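Local structure of YecR (Salmonella typhimurium, 7BGL) at residues G77-S80 and L86-N89. The protein is a small lipoprotein of incompletely defined function that packs against another protein in a large assembly, probably the flagellar LP ring. Residues are numbered along the deposited sequence; the frame is centred on the assembly and turned at random.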
# COMPACT_ATOMS: atom_id res chain seq x y z
N GLY C 77 -69.39 -43.71 -54.70
CA GLY C 77 -68.83 -45.03 -54.88
C GLY C 77 -67.60 -45.29 -54.03
O GLY C 77 -66.56 -44.65 -54.22
N THR C 78 -67.70 -46.23 -53.09
CA THR C 78 -66.59 -46.62 -52.23
C THR C 78 -66.35 -48.11 -52.38
O THR C 78 -67.29 -48.91 -52.33
CB THR C 78 -66.87 -46.27 -50.77
OG1 THR C 78 -67.99 -47.03 -50.30
CG2 THR C 78 -67.18 -44.79 -50.62
N CYS C 79 -65.08 -48.49 -52.56
CA CYS C 79 -64.74 -49.89 -52.72
C CYS C 79 -65.08 -50.67 -51.45
O CYS C 79 -64.81 -50.21 -50.33
CB CYS C 79 -63.26 -50.04 -53.06
SG CYS C 79 -62.83 -51.62 -53.84
N SER C 80 -65.66 -51.85 -51.63
CA SER C 80 -66.03 -52.71 -50.51
C SER C 80 -65.20 -53.98 -50.41
O SER C 80 -65.14 -54.57 -49.33
CB SER C 80 -67.51 -53.10 -50.60
OG SER C 80 -67.79 -53.77 -51.81
N LEU C 86 -56.24 -53.58 -56.36
CA LEU C 86 -57.41 -53.67 -57.21
C LEU C 86 -58.65 -53.36 -56.38
O LEU C 86 -58.57 -53.11 -55.17
CB LEU C 86 -57.52 -55.06 -57.86
CG LEU C 86 -56.50 -55.37 -58.96
CD1 LEU C 86 -56.80 -56.72 -59.59
CD2 LEU C 86 -56.50 -54.28 -60.02
N CYS C 87 -59.81 -53.37 -57.04
CA CYS C 87 -61.10 -53.13 -56.40
C CYS C 87 -62.10 -54.12 -57.00
O CYS C 87 -62.69 -53.86 -58.05
CB CYS C 87 -61.55 -51.69 -56.59
SG CYS C 87 -63.14 -51.29 -55.82
N LEU C 88 -62.27 -55.26 -56.32
CA LEU C 88 -63.15 -56.30 -56.84
C LEU C 88 -64.59 -55.82 -56.94
O LEU C 88 -65.27 -56.07 -57.94
CB LEU C 88 -63.06 -57.55 -55.96
CG LEU C 88 -61.67 -58.19 -55.85
CD1 LEU C 88 -61.75 -59.48 -55.05
CD2 LEU C 88 -61.07 -58.43 -57.22
N ASN C 89 -65.07 -55.12 -55.92
CA ASN C 89 -66.44 -54.62 -55.89
C ASN C 89 -66.45 -53.17 -55.44
O ASN C 89 -65.63 -52.75 -54.63
CB ASN C 89 -67.32 -55.47 -54.95
CG ASN C 89 -68.77 -55.01 -54.95
OD1 ASN C 89 -69.41 -54.96 -56.00
ND2 ASN C 89 -69.28 -54.69 -53.77
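Cys79 and Cys87 are joined by a disulfide, a covalent tie between the arms of the hairpin of 76-82 and 87-97. Followed outward, Cys79 starts with a CB that lies 3.9 Å from the backbone O of Asn89 and 3.0 Å from SG of Cys87. Its SG, turned anti to the Cys79 backbone N (chi1 -159°), is thereby carried across the gap between the strands to bond SG of Cys87 at 2.0 Å. The sulfur of Cys87 is likewise anti to its own backbone N. The torsion about the S-S bond is 124°, wider than the usual right angle. On its way across, Cys79 SG also passes 3.1 Å from the carbonyl O of Asn89.

That oxygen is the polar hub of the contact. Ser80 N donates to Asn89 O at 3.1 Å in a nearly straight bond (162° at the hydrogen). A weaker CH...O contact adds to it, with Cys79 CA 3.6 Å from Asn89 O. Beyond the backbone bond the side chains of the same two residues meet: Ser80 OG stands 3.6 Å from Asn89 CB.

Ser80 and Asn89 are the nearest pair of residues, and the antiparallel register runs on to Thr78 and Arg91, which are also bonded through their backbones. Cys87 lies outside this register, beyond the corner the chain turns at Leu88, so the disulfide links Cys79 of the strand to a residue on the turn side of Leu88, not to a partner directly opposite. Thr78, Leu86 and Leu88 pack on another protein. The arrangement is that of a disulfide-bridged beta hairpin, here with strand 76-82 outermost in this chain's antiparallel sheet, in a YecR-like lipoprotein.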